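Local structure of PA1221 (Pseudomonas aeruginosa, 4DG8) at residues D164-I169 with L370-R375; S214-T219 with N314-C319; A383-L388 with L394-R399; L429-L434 with C447-R452. The protein belongs to the ANL family of AMP-binding proteins, carries a phosphopantetheine attachment region in the same chain, and holds adenosine monophosphate in a pocket. All blocks are in the same frame, centred on the assembly; numbering follows the deposited sequence.

Contact 1 (D164-I169 with L370-R375)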
loop_
_atom_site.group_PDB
_atom_site.type_symbol
_atom_site.label_atom_id
_atom_site.label_comp_id
_atom_site.label_asym_id
_atom_site.label_seq_id
_atom_site.Cartn_x
_atom_site.Cartn_y
_atom_site.Cartn_z
ATOM N N ASP A 164 -16.643 -10.841 -3.551
ATOM C CA ASP A 164 -16.660 -10.365 -2.180
ATOM C C ASP A 164 -15.722 -11.175 -1.278
ATOM O O ASP A 164 -15.499 -10.799 -0.139
ATOM C CB ASP A 164 -18.085 -10.355 -1.617
ATOM C CG ASP A 164 -18.707 -11.739 -1.554
ATOM O OD1 ASP A 164 -18.227 -12.659 -2.243
ATOM O OD2 ASP A 164 -19.693 -11.906 -0.815
ATOM N N GLN A 165 -15.166 -12.274 -1.787
ATOM C CA GLN A 165 -14.183 -13.035 -1.021
ATOM C C GLN A 165 -12.999 -12.128 -0.654
ATOM O O GLN A 165 -12.557 -11.299 -1.471
ATOM C CB GLN A 165 -13.658 -14.211 -1.847
ATOM C CG GLN A 165 -12.963 -15.290 -1.024
ATOM C CD GLN A 165 -13.954 -16.112 -0.211
ATOM O OE1 GLN A 165 -15.152 -15.856 -0.243
ATOM N NE2 GLN A 165 -13.461 -17.107 0.513
ATOM N N ILE A 166 -12.484 -12.282 0.564
ATOM C CA ILE A 166 -11.284 -11.550 0.976
ATOM C C ILE A 166 -10.107 -12.054 0.147
ATOM O O ILE A 166 -9.904 -13.268 0.036
ATOM C CB ILE A 166 -10.958 -11.775 2.484
ATOM C CG1 ILE A 166 -12.191 -11.517 3.353
ATOM C CG2 ILE A 166 -9.736 -10.919 2.927
ATOM C CD1 ILE A 166 -12.774 -10.125 3.188
ATOM N N ALA A 167 -9.412 -11.134 -0.518
ATOM C CA ALA A 167 -8.118 -11.404 -1.153
ATOM C C ALA A 167 -6.888 -11.248 -0.231
ATOM O O ALA A 167 -5.914 -12.016 -0.294
ATOM C CB ALA A 167 -7.959 -10.557 -2.420
ATOM N N TYR A 168 -6.892 -10.217 0.593
ATOM C CA TYR A 168 -5.724 -10.000 1.446
ATOM C C TYR A 168 -6.015 -9.138 2.653
ATOM O O TYR A 168 -7.049 -8.464 2.725
ATOM C CB TYR A 168 -4.522 -9.446 0.646
ATOM C CG TYR A 168 -4.700 -8.066 0.055
ATOM C CD1 TYR A 168 -4.585 -6.922 0.841
ATOM C CD2 TYR A 168 -4.933 -7.900 -1.305
ATOM C CE1 TYR A 168 -4.743 -5.656 0.291
ATOM C CE2 TYR A 168 -5.083 -6.638 -1.864
ATOM C CZ TYR A 168 -4.989 -5.520 -1.070
ATOM O OH TYR A 168 -5.133 -4.267 -1.651
ATOM N N ILE A 169 -5.088 -9.166 3.599
ATOM C CA ILE A 169 -5.131 -8.263 4.732
ATOM C C ILE A 169 -3.894 -7.359 4.767
ATOM O O ILE A 169 -2.774 -7.826 4.590
ATOM C CB ILE A 169 -5.245 -9.033 6.062
ATOM C CG1 ILE A 169 -6.590 -9.746 6.120
ATOM C CG2 ILE A 169 -5.041 -8.071 7.269
ATOM C CD1 ILE A 169 -6.774 -10.655 7.300
ATOM N N LEU A 370 -14.353 -0.613 -1.410
ATOM C CA LEU A 370 -14.452 -0.604 0.053
ATOM C C LEU A 370 -14.037 -1.946 0.655
ATOM O O LEU A 370 -14.465 -3.014 0.209
ATOM C CB LEU A 370 -15.862 -0.214 0.548
ATOM C CG LEU A 370 -16.439 1.149 0.136
ATOM C CD1 LEU A 370 -17.810 1.371 0.751
ATOM C CD2 LEU A 370 -15.488 2.307 0.477
ATOM N N ALA A 371 -13.186 -1.891 1.666
ATOM C CA ALA A 371 -12.755 -3.114 2.322
ATOM C C ALA A 371 -13.956 -3.713 3.048
ATOM O O ALA A 371 -14.946 -3.021 3.312
ATOM C CB ALA A 371 -11.605 -2.837 3.298
ATOM N N GLN A 372 -13.894 -5.011 3.317
ATOM C CA GLN A 372 -14.919 -5.649 4.130
ATOM C C GLN A 372 -14.967 -4.960 5.492
ATOM O O GLN A 372 -16.045 -4.785 6.080
ATOM C CB GLN A 372 -14.619 -7.141 4.279
ATOM C CG GLN A 372 -15.586 -7.883 5.194
ATOM C CD GLN A 372 -15.065 -9.246 5.606
ATOM O OE1 GLN A 372 -14.161 -9.356 6.442
ATOM N NE2 GLN A 372 -15.635 -10.298 5.019
ATOM N N GLY A 373 -13.796 -4.558 5.993
ATOM C CA GLY A 373 -13.729 -3.841 7.257
ATOM C C GLY A 373 -12.433 -4.116 7.992
ATOM O O GLY A 373 -11.476 -4.613 7.397
ATOM N N TYR A 374 -12.394 -3.811 9.283
ATOM C CA TYR A 374 -11.204 -4.120 10.063
ATOM C C TYR A 374 -11.417 -5.494 10.626
ATOM O O TYR A 374 -12.256 -5.691 11.497
ATOM C CB TYR A 374 -11.001 -3.114 11.187
ATOM C CG TYR A 374 -10.815 -1.720 10.663
ATOM C CD1 TYR A 374 -9.645 -1.361 9.989
ATOM C CD2 TYR A 374 -11.806 -0.767 10.821
ATOM C CE1 TYR A 374 -9.475 -0.086 9.483
ATOM C CE2 TYR A 374 -11.641 0.515 10.325
ATOM C CZ TYR A 374 -10.477 0.846 9.656
ATOM O OH TYR A 374 -10.315 2.121 9.169
ATOM N N ARG A 375 -10.640 -6.442 10.120
ATOM C CA ARG A 375 -10.890 -7.850 10.374
ATOM C C ARG A 375 -10.875 -8.117 11.873
ATOM O O ARG A 375 -11.625 -8.952 12.388
ATOM C CB ARG A 375 -9.830 -8.692 9.657
ATOM C CG ARG A 375 -10.097 -10.182 9.676
ATOM C CD ARG A 375 -11.223 -10.572 8.702
ATOM N NE ARG A 375 -11.275 -12.025 8.637
ATOM C CZ ARG A 375 -12.172 -12.744 7.968
ATOM N NH1 ARG A 375 -13.131 -12.154 7.254
ATOM N NH2 ARG A 375 -12.083 -14.070 8.004
#

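Contact 2 (S214-T219 with N314-C319)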
loop_
_atom_site.group_PDB
_atom_site.type_symbol
_atom_site.label_atom_id
_atom_site.label_comp_id
_atom_site.label_asym_id
_atom_site.label_seq_id
_atom_site.Cartn_x
_atom_site.Cartn_y
_atom_site.Cartn_z
ATOM N N SER A 214 3.430 -5.282 2.246
ATOM C CA SER A 214 2.780 -4.646 3.390
ATOM C C SER A 214 2.101 -3.347 2.946
ATOM O O SER A 214 1.315 -2.755 3.691
ATOM C CB SER A 214 3.799 -4.390 4.497
ATOM O OG SER A 214 4.945 -3.765 3.955
ATOM N N PHE A 215 2.391 -2.912 1.721
ATOM C CA PHE A 215 1.701 -1.754 1.150
ATOM C C PHE A 215 0.762 -2.134 0.012
ATOM O O PHE A 215 1.133 -2.917 -0.878
ATOM C CB PHE A 215 2.717 -0.747 0.617
ATOM C CG PHE A 215 3.837 -0.466 1.565
ATOM C CD1 PHE A 215 3.709 0.517 2.540
ATOM C CD2 PHE A 215 5.019 -1.174 1.485
ATOM C CE1 PHE A 215 4.749 0.779 3.429
ATOM C CE2 PHE A 215 6.064 -0.918 2.365
ATOM C CZ PHE A 215 5.929 0.066 3.341
ATOM N N ASP A 216 -0.411 -1.510 -0.040
ATOM C CA ASP A 216 -1.341 -1.849 -1.117
ATOM C C ASP A 216 -0.982 -1.193 -2.455
ATOM O O ASP A 216 -1.703 -1.371 -3.436
ATOM C CB ASP A 216 -2.832 -1.641 -0.750
ATOM C CG ASP A 216 -3.206 -0.178 -0.582
ATOM O OD1 ASP A 216 -4.391 0.098 -0.298
ATOM O OD2 ASP A 216 -2.323 0.694 -0.733
ATOM N N ALA A 217 0.132 -0.459 -2.507
ATOM C CA ALA A 217 0.688 -0.062 -3.800
ATOM C C ALA A 217 1.049 -1.327 -4.589
ATOM O O ALA A 217 0.930 -1.387 -5.826
ATOM C CB ALA A 217 1.933 0.849 -3.623
ATOM N N ALA A 218 1.486 -2.338 -3.847
ATOM C CA ALA A 218 1.798 -3.639 -4.417
ATOM C C ALA A 218 0.631 -4.205 -5.206
ATOM O O ALA A 218 0.827 -4.835 -6.245
ATOM C CB ALA A 218 2.234 -4.630 -3.323
ATOM N N THR A 219 -0.583 -3.995 -4.709
ATOM C CA THR A 219 -1.763 -4.500 -5.403
ATOM C C THR A 219 -1.793 -4.012 -6.846
ATOM O O THR A 219 -2.125 -4.768 -7.782
ATOM C CB THR A 219 -3.046 -4.036 -4.707
ATOM O OG1 THR A 219 -2.983 -4.406 -3.323
ATOM C CG2 THR A 219 -4.266 -4.673 -5.362
ATOM N N ASN A 314 -10.140 1.733 1.116
ATOM C CA ASN A 314 -10.708 1.781 -0.239
ATOM C C ASN A 314 -9.849 1.104 -1.314
ATOM O O ASN A 314 -9.916 1.466 -2.490
ATOM C CB ASN A 314 -11.289 3.147 -0.622
ATOM C CG ASN A 314 -12.257 3.077 -1.827
ATOM O OD1 ASN A 314 -12.988 2.097 -2.020
ATOM N ND2 ASN A 314 -12.249 4.129 -2.643
ATOM N N THR A 315 -8.924 0.259 -0.872
ATOM C CA THR A 315 -8.137 -0.572 -1.786
ATOM C C THR A 315 -7.252 0.217 -2.763
ATOM O O THR A 315 -7.623 0.386 -3.929
ATOM C CB THR A 315 -9.016 -1.604 -2.557
ATOM O OG1 THR A 315 -9.933 -2.233 -1.648
ATOM C CG2 THR A 315 -8.126 -2.694 -3.240
ATOM N N THR A 316 -6.088 0.688 -2.289
ATOM C CA THR A 316 -5.158 1.401 -3.178
ATOM C C THR A 316 -5.572 2.823 -3.572
ATOM O O THR A 316 -5.043 3.786 -3.004
ATOM C CB THR A 316 -4.744 0.548 -4.383
ATOM O OG1 THR A 316 -4.348 -0.750 -3.917
ATOM C CG2 THR A 316 -3.570 1.199 -5.125
ATOM N N PHE A 317 -6.283 2.975 -4.676
ATOM C CA PHE A 317 -6.692 4.300 -5.126
ATOM C C PHE A 317 -8.175 4.578 -4.919
ATOM O O PHE A 317 -9.021 3.697 -5.030
ATOM C CB PHE A 317 -6.397 4.477 -6.621
ATOM C CG PHE A 317 -4.945 4.490 -6.960
ATOM C CD1 PHE A 317 -4.006 4.938 -6.040
ATOM C CD2 PHE A 317 -4.514 4.093 -8.231
ATOM C CE1 PHE A 317 -2.656 4.967 -6.370
ATOM C CE2 PHE A 317 -3.172 4.115 -8.556
ATOM C CZ PHE A 317 -2.241 4.541 -7.621
ATOM N N THR A 318 -8.463 5.844 -4.663
ATOM C CA THR A 318 -9.813 6.363 -4.563
ATOM C C THR A 318 -10.003 7.344 -5.720
ATOM O O THR A 318 -10.951 7.231 -6.487
ATOM C CB THR A 318 -10.083 6.997 -3.186
ATOM O OG1 THR A 318 -10.037 5.965 -2.190
ATOM C CG2 THR A 318 -11.450 7.634 -3.155
ATOM N N CYS A 319 -9.133 8.346 -5.796
ATOM C CA CYS A 319 -9.095 9.228 -6.959
ATOM C C CYS A 319 -7.743 9.177 -7.671
ATOM O O CYS A 319 -6.707 8.982 -7.039
ATOM C CB CYS A 319 -9.382 10.672 -6.548
ATOM S SG CYS A 319 -10.924 10.907 -5.655
#

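Contact 3 (A383-L388 with L394-R399)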
loop_
_atom_site.group_PDB
_atom_site.type_symbol
_atom_site.label_atom_id
_atom_site.label_comp_id
_atom_site.label_asym_id
_atom_site.label_seq_id
_atom_site.Cartn_x
_atom_site.Cartn_y
_atom_site.Cartn_z
ATOM N N ALA A 383 -18.136 1.820 13.119
ATOM C CA ALA A 383 -17.968 3.263 13.208
ATOM C C ALA A 383 -17.411 3.893 11.919
ATOM O O ALA A 383 -17.793 5.003 11.555
ATOM C CB ALA A 383 -17.068 3.610 14.391
ATOM N N SER A 384 -16.473 3.211 11.264
ATOM C CA SER A 384 -15.784 3.754 10.084
ATOM C C SER A 384 -16.505 3.570 8.740
ATOM O O SER A 384 -16.343 4.385 7.822
ATOM C CB SER A 384 -14.355 3.204 9.989
ATOM O OG SER A 384 -13.585 3.600 11.107
ATOM N N PHE A 385 -17.249 2.472 8.618
ATOM C CA PHE A 385 -17.984 2.157 7.396
ATOM C C PHE A 385 -19.472 2.287 7.674
ATOM O O PHE A 385 -20.052 1.462 8.376
ATOM C CB PHE A 385 -17.665 0.735 6.912
ATOM C CG PHE A 385 -16.200 0.504 6.590
ATOM C CD1 PHE A 385 -15.746 0.546 5.274
ATOM C CD2 PHE A 385 -15.285 0.245 7.600
ATOM C CE1 PHE A 385 -14.393 0.330 4.972
ATOM C CE2 PHE A 385 -13.935 0.027 7.309
ATOM C CZ PHE A 385 -13.485 0.067 6.004
ATOM N N VAL A 386 -20.085 3.317 7.098
ATOM C CA VAL A 386 -21.444 3.699 7.445
ATOM C C VAL A 386 -22.263 3.935 6.191
ATOM O O VAL A 386 -21.716 4.249 5.148
ATOM C CB VAL A 386 -21.432 5.010 8.235
ATOM C CG1 VAL A 386 -20.493 4.893 9.421
ATOM C CG2 VAL A 386 -20.989 6.157 7.327
ATOM N N GLU A 387 -23.577 3.806 6.293
ATOM C CA GLU A 387 -24.435 4.090 5.155
ATOM C C GLU A 387 -24.731 5.582 5.039
ATOM O O GLU A 387 -25.113 6.227 6.010
ATOM C CB GLU A 387 -25.721 3.260 5.206
ATOM C CG GLU A 387 -25.513 1.813 4.770
ATOM C CD GLU A 387 -26.799 1.149 4.309
ATOM O OE1 GLU A 387 -27.857 1.410 4.923
ATOM O OE2 GLU A 387 -26.751 0.375 3.328
ATOM N N LEU A 388 -24.510 6.128 3.849
ATOM C CA LEU A 388 -24.748 7.543 3.582
ATOM C C LEU A 388 -25.434 7.676 2.232
ATOM O O LEU A 388 -25.316 6.790 1.388
ATOM C CB LEU A 388 -23.426 8.313 3.564
ATOM C CG LEU A 388 -22.741 8.487 4.916
ATOM C CD1 LEU A 388 -21.363 9.074 4.719
ATOM C CD2 LEU A 388 -23.582 9.361 5.849
ATOM N N LEU A 394 -29.176 5.079 -0.191
ATOM C CA LEU A 394 -28.227 4.818 0.887
ATOM C C LEU A 394 -27.221 3.762 0.445
ATOM O O LEU A 394 -27.591 2.666 0.018
ATOM C CB LEU A 394 -28.947 4.346 2.157
ATOM C CG LEU A 394 -29.473 5.416 3.114
ATOM C CD1 LEU A 394 -30.053 4.762 4.355
ATOM C CD2 LEU A 394 -28.367 6.393 3.499
ATOM N N LEU A 395 -25.946 4.094 0.558
ATOM C CA LEU A 395 -24.889 3.186 0.153
ATOM C C LEU A 395 -23.857 3.096 1.250
ATOM O O LEU A 395 -23.634 4.061 1.979
ATOM C CB LEU A 395 -24.206 3.692 -1.119
ATOM C CG LEU A 395 -24.958 3.579 -2.445
ATOM C CD1 LEU A 395 -24.014 3.923 -3.581
ATOM C CD2 LEU A 395 -25.536 2.181 -2.630
ATOM N N ARG A 396 -23.211 1.945 1.354
ATOM C CA ARG A 396 -22.065 1.823 2.243
ATOM C C ARG A 396 -20.962 2.792 1.818
ATOM O O ARG A 396 -20.710 2.992 0.624
ATOM C CB ARG A 396 -21.555 0.389 2.265
ATOM C CG ARG A 396 -20.506 0.106 3.324
ATOM C CD ARG A 396 -20.400 -1.397 3.529
ATOM N NE ARG A 396 -19.569 -1.737 4.679
ATOM C CZ ARG A 396 -18.326 -2.207 4.611
ATOM N NH1 ARG A 396 -17.735 -2.407 3.433
ATOM N NH2 ARG A 396 -17.674 -2.486 5.732
ATOM N N ALA A 397 -20.312 3.390 2.811
ATOM C CA ALA A 397 -19.341 4.454 2.592
ATOM C C ALA A 397 -18.236 4.464 3.655
ATOM O O ALA A 397 -18.455 4.103 4.813
ATOM C CB ALA A 397 -20.055 5.810 2.563
ATOM N N TYR A 398 -17.049 4.881 3.242
ATOM C CA TYR A 398 -15.917 5.060 4.135
ATOM C C TYR A 398 -15.536 6.537 4.198
ATOM O O TYR A 398 -15.195 7.149 3.174
ATOM C CB TYR A 398 -14.714 4.223 3.670
ATOM C CG TYR A 398 -13.486 4.434 4.528
ATOM C CD1 TYR A 398 -13.400 3.880 5.804
ATOM C CD2 TYR A 398 -12.425 5.215 4.081
ATOM C CE1 TYR A 398 -12.277 4.097 6.616
ATOM C CE2 TYR A 398 -11.300 5.425 4.876
ATOM C CZ TYR A 398 -11.231 4.857 6.146
ATOM O OH TYR A 398 -10.114 5.057 6.945
ATOM N N ARG A 399 -15.619 7.106 5.399
ATOM C CA ARG A 399 -15.128 8.457 5.669
ATOM C C ARG A 399 -13.614 8.421 5.878
ATOM O O ARG A 399 -13.125 7.791 6.815
ATOM C CB ARG A 399 -15.803 9.015 6.923
ATOM C CG ARG A 399 -17.313 9.094 6.819
ATOM C CD ARG A 399 -17.946 9.453 8.153
ATOM N NE ARG A 399 -17.567 10.784 8.612
ATOM C CZ ARG A 399 -18.196 11.443 9.585
ATOM N NH1 ARG A 399 -19.238 10.887 10.196
ATOM N NH2 ARG A 399 -17.788 12.657 9.948
HETATM O O HOH W 1 -11.045 4.956 10.102
HETATM O O HOH W 2 -14.609 6.222 8.507
#

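Contact 4 (L429-L434 with C447-R452)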
loop_
_atom_site.group_PDB
_atom_site.type_symbol
_atom_site.label_atom_id
_atom_site.label_comp_id
_atom_site.label_asym_id
_atom_site.label_seq_id
_atom_site.Cartn_x
_atom_site.Cartn_y
_atom_site.Cartn_z
ATOM N N LEU A 429 0.762 6.503 10.443
ATOM C CA LEU A 429 1.110 6.352 11.838
ATOM C C LEU A 429 0.351 7.362 12.662
ATOM O O LEU A 429 0.336 8.572 12.333
ATOM C CB LEU A 429 2.613 6.553 12.030
ATOM C CG LEU A 429 3.108 6.322 13.453
ATOM C CD1 LEU A 429 2.727 4.912 13.896
ATOM C CD2 LEU A 429 4.601 6.548 13.530
ATOM N N ASP A 430 -0.221 6.882 13.764
ATOM C CA ASP A 430 -0.871 7.778 14.700
ATOM C C ASP A 430 0.283 8.199 15.584
ATOM O O ASP A 430 0.687 7.501 16.519
ATOM C CB ASP A 430 -1.899 6.997 15.516
ATOM C CG ASP A 430 -2.729 7.884 16.419
ATOM O OD1 ASP A 430 -2.256 8.989 16.790
ATOM O OD2 ASP A 430 -3.856 7.456 16.777
ATOM N N LEU A 431 0.780 9.392 15.290
ATOM C CA LEU A 431 2.008 9.877 15.893
ATOM C C LEU A 431 1.778 10.221 17.365
ATOM O O LEU A 431 2.585 9.851 18.226
ATOM C CB LEU A 431 2.557 11.062 15.093
ATOM C CG LEU A 431 3.913 11.625 15.518
ATOM C CD1 LEU A 431 4.981 10.557 15.404
ATOM C CD2 LEU A 431 4.265 12.821 14.658
ATOM N N PRO A 432 0.668 10.927 17.657
ATOM C CA PRO A 432 0.400 11.296 19.048
ATOM C C PRO A 432 0.193 10.072 19.938
ATOM O O PRO A 432 0.534 10.135 21.123
ATOM C CB PRO A 432 -0.888 12.122 18.950
ATOM C CG PRO A 432 -0.909 12.618 17.555
ATOM C CD PRO A 432 -0.340 11.497 16.746
ATOM N N ALA A 433 -0.329 8.979 19.383
ATOM C CA ALA A 433 -0.501 7.750 20.166
ATOM C C ALA A 433 0.847 7.145 20.553
ATOM O O ALA A 433 1.066 6.800 21.715
ATOM C CB ALA A 433 -1.357 6.725 19.415
ATOM N N LEU A 434 1.748 7.042 19.577
ATOM C CA LEU A 434 3.087 6.498 19.804
ATOM C C LEU A 434 3.875 7.380 20.781
ATOM O O LEU A 434 4.613 6.899 21.662
ATOM C CB LEU A 434 3.826 6.344 18.462
ATOM C CG LEU A 434 5.230 5.734 18.519
ATOM C CD1 LEU A 434 5.172 4.368 19.197
ATOM C CD2 LEU A 434 5.884 5.647 17.122
ATOM N N CYS A 447 7.561 13.839 26.178
ATOM C CA CYS A 447 8.237 13.359 24.977
ATOM C C CYS A 447 7.652 13.978 23.706
ATOM O O CYS A 447 6.436 14.147 23.590
ATOM C CB CYS A 447 8.134 11.832 24.895
ATOM S SG CYS A 447 8.491 11.126 23.252
ATOM N N ALA A 448 8.517 14.291 22.743
ATOM C CA ALA A 448 8.076 14.768 21.438
ATOM C C ALA A 448 8.683 13.963 20.281
ATOM O O ALA A 448 9.901 13.750 20.213
ATOM C CB ALA A 448 8.381 16.256 21.273
ATOM N N LEU A 449 7.813 13.519 19.379
ATOM C CA LEU A 449 8.231 12.824 18.179
ATOM C C LEU A 449 8.236 13.798 17.005
ATOM O O LEU A 449 7.250 14.492 16.760
ATOM C CB LEU A 449 7.306 11.638 17.887
ATOM C CG LEU A 449 7.344 10.500 18.916
ATOM C CD1 LEU A 449 6.410 9.372 18.511
ATOM C CD2 LEU A 449 8.763 9.986 19.081
ATOM N N LEU A 450 9.357 13.839 16.295
ATOM C CA LEU A 450 9.557 14.737 15.167
ATOM C C LEU A 450 9.859 13.916 13.918
ATOM O O LEU A 450 10.233 12.746 14.011
ATOM C CB LEU A 450 10.733 15.681 15.435
ATOM C CG LEU A 450 10.719 16.579 16.672
ATOM C CD1 LEU A 450 12.023 17.363 16.745
ATOM C CD2 LEU A 450 9.520 17.523 16.665
ATOM N N VAL A 451 9.689 14.528 12.750
ATOM C CA VAL A 451 10.030 13.875 11.491
ATOM C C VAL A 451 10.959 14.762 10.664
ATOM O O VAL A 451 10.787 15.982 10.625
ATOM C CB VAL A 451 8.773 13.521 10.656
ATOM C CG1 VAL A 451 9.172 12.839 9.347
ATOM C CG2 VAL A 451 7.830 12.628 11.454
ATOM N N ARG A 452 11.954 14.150 10.022
ATOM C CA ARG A 452 12.841 14.890 9.120
ATOM C C ARG A 452 13.127 14.038 7.896
ATOM O O ARG A 452 12.791 12.860 7.867
ATOM C CB ARG A 452 14.144 15.287 9.820
ATOM C CG ARG A 452 15.086 14.125 10.084
ATOM C CD ARG A 452 16.330 14.563 10.839
ATOM N NE ARG A 452 17.245 13.445 11.056
ATOM C CZ ARG A 452 18.367 13.521 11.765
ATOM N NH1 ARG A 452 18.719 14.668 12.334
ATOM N NH2 ARG A 452 19.143 12.452 11.906
#

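Contact 1 (D164-I169 with L370-R375)
Buried Ile166 presses a methyl group against the flat of the Gln372 side-chain amide, an apolar group held under a polar one. Ile166 CD1 is 3.4 Å from Gln372 NE2 and also 3.4 Å from Gln372 CD. Gln372 OE1 is hardly farther, at 3.6 Å from Ile166 CD1. The methyl therefore lies over the amide plane, not at one end of it. The two side chains cross at about a right angle. Gln372 reaches this place as a nearly straight chain, with CG anti to its backbone N (chi1 176°). Arg375, exposed like Gln372, bends at its second torsion and comes back toward the same glutamine. Its NH1 gives Gln372 OE1 a hydrogen bond of 3.1 Å. The bond lies in the carbonyl plane on a lone pair of OE1, and OE1 lies in the guanidinium plane. This bond helps to hold the two flat groups in line with each other.

The two segments belong to the same mixed sheet but are not neighbours in it. Strand 180-185 runs between strand 166-172 and the short strand 373-374, antiparallel to both. The contact thus spans a strand, and Ile166 CA and Gln372 CA stay 7.6 Å apart. A classic beta bulge, formed by Ala167 and Tyr168 facing Cys184, interrupts the regular pairing of strand 166-172 with this middle strand. Farther along, buried Ile169 meets the aliphatic part of Arg375, with Ile169 CD1 4.1 Å from Arg375 CG. Ile166 CG1 lies 4.1 Å from Arg375 NH1, obliquely to the guanidinium.

Contact 2 (S214-T219 with N314-C319)
Asp216 grips Thr316 twice, once with its carboxylate and once with its backbone carbonyl. Thr316 N donates to Asp216 OD1 over 2.7 Å. The bond is bent, and the donor stands well above the carboxylate plane, 61° out of it. Thr316 OG1 donates to Asp216 O over 2.8 Å, also from above the carbonyl plane. Two polar groups of one buried threonine are thus satisfied by one buried aspartate. Thr316 OG1 sits beside its own backbone N (chi1 -48°), which lets both donors face Asp216. Asp216 O also takes a weak bond from Thr219 N, 3.1 Å away, in the first turn of helix 217-226.

Thr219 packs its CB 3.6 Å from Thr316 OG1. Its own hydroxyl has Tyr168 OH as partner. Thr315 OG1 is bonded to Gly369 O. The carbonyls of Asn314 and Thr315 are both met by the guanidinium of Arg191, NH2 on the former and NH1 on the latter. On the apolar side, Thr316 CG2 lies over one face of the Phe317 ring, 3.8 Å above its plane and toward the rim.

Thr315 and Thr316 both have positive phi, where the chain bends beside Asp216. The arrangement ties the start of helix 217-226 to the loop before strand 319-322. It lies beside the nucleotide pocket of this AMP-binding family: the Asp216 side chain is about 4 Å from bound AMP.

Contact 3 (A383-L388 with L394-R399)
Strands 385-388 and 394-399 run antiparallel, their axes 152° apart and 4.4 Å at closest approach. Val386 pairs with Ala397, and Leu388 with Leu395, as hydrogen-bonded pairs. Leu388 N to Leu395 O and Leu395 N to Leu388 O are both 2.9 Å and nearly straight. Val386 N also bonds to Ala397 O, but the return bond from Ala397 N to Val386 O is weak. Phe385 with Tyr398 and Glu387 with Arg396 are the non-hydrogen-bonded pairs. Beyond them, a water donates to both Ser384 O and Arg399 O.

On one face Phe385 lies between two partners. Tyr398 CD1 stands 3.7 Å above the Phe385 ring plane, while the ring planes are oblique to each other. The Arg396 guanidinium is almost parallel to the Phe385 ring (11°), with NH2 3.4 Å from Phe385 CB. An extended chain carries it there, and Ala371 O holds its NH1. On the other face Leu388 CD1 touches Ala397 CB at 4.1 Å. There Leu388 and Ala397 both pack on Val364 of strand 361-367. This is a beta hairpin of strands 385-390 and 393-406, joined by a short turn, within an antiparallel sheet where strand 393-406 also pairs with strands 361-367 and 412-416.

Contact 4 (L429-L434 with C447-R452)
Leu431, Leu434 and Leu449 meet through branched alkyl groups alone, and the carboxylate of Asp430, at the start of the helix, is the flat group nearby. Ala433 N lies above the plane of that carboxylate, 62° out of it, and donates to Asp430 OD1 over 3.2 Å. Asp430 OD2 takes a weak bond from Thr176 N. Asp430 is the N-cap of helix 431-439, and its side chain satisfies an amide of the first turn. Its backbone O also accepts from Leu434 N, at 3.3 Å. The cap thus fixes the start of the helix from which Leu431 and Leu434 project.

In fold terms, helix 431-439 lies on one face of the small sheet made by strands 444-454, 457-466 and 487-490, in the C-terminal part of the modelled chain. Helix 504-510 covers the other face, where Leu450 meets Leu507 and Leu508.

Leu431 comes down on the strand. Its CD1 is 3.6 Å from Leu449 CB and equally close to Leu449 CD1. Leu431 CG is anti to the backbone N (chi1 -175°), which carries the branch out to the strand. Leu434 crosses Leu449 at about a right angle, with CG 3.8 Å from Leu449 CD1. The Leu449 CD1 methyl is therefore shared by both helix leucines. Next to this cluster, Leu449 N is bonded to OE1 of Glu435, the residue after Leu434.

How the contacts relate
Contacts 1, 2 and 3 form a connected group, and contact 4 stands apart. Contacts 1 and 2 have centres 13 Å apart and join through Tyr168 OH and Thr219 OG1, 2.7 Å apart. Contacts 1 and 3 have centres 15 Å apart and are linked by Ala371 O and Arg396 NH1, at 2.9 Å. Contacts 2 and 3 do not touch; their nearest atoms are about 5 Å apart. Both approach the bound AMP: the Asp216 side chain is about 4 Å away and that of Tyr398 about 7 Å. Ile169 of contact 1 and Leu431 of contact 4 are each about 13 Å from it. Contact 4 comes no nearer than about 10 Å to the others.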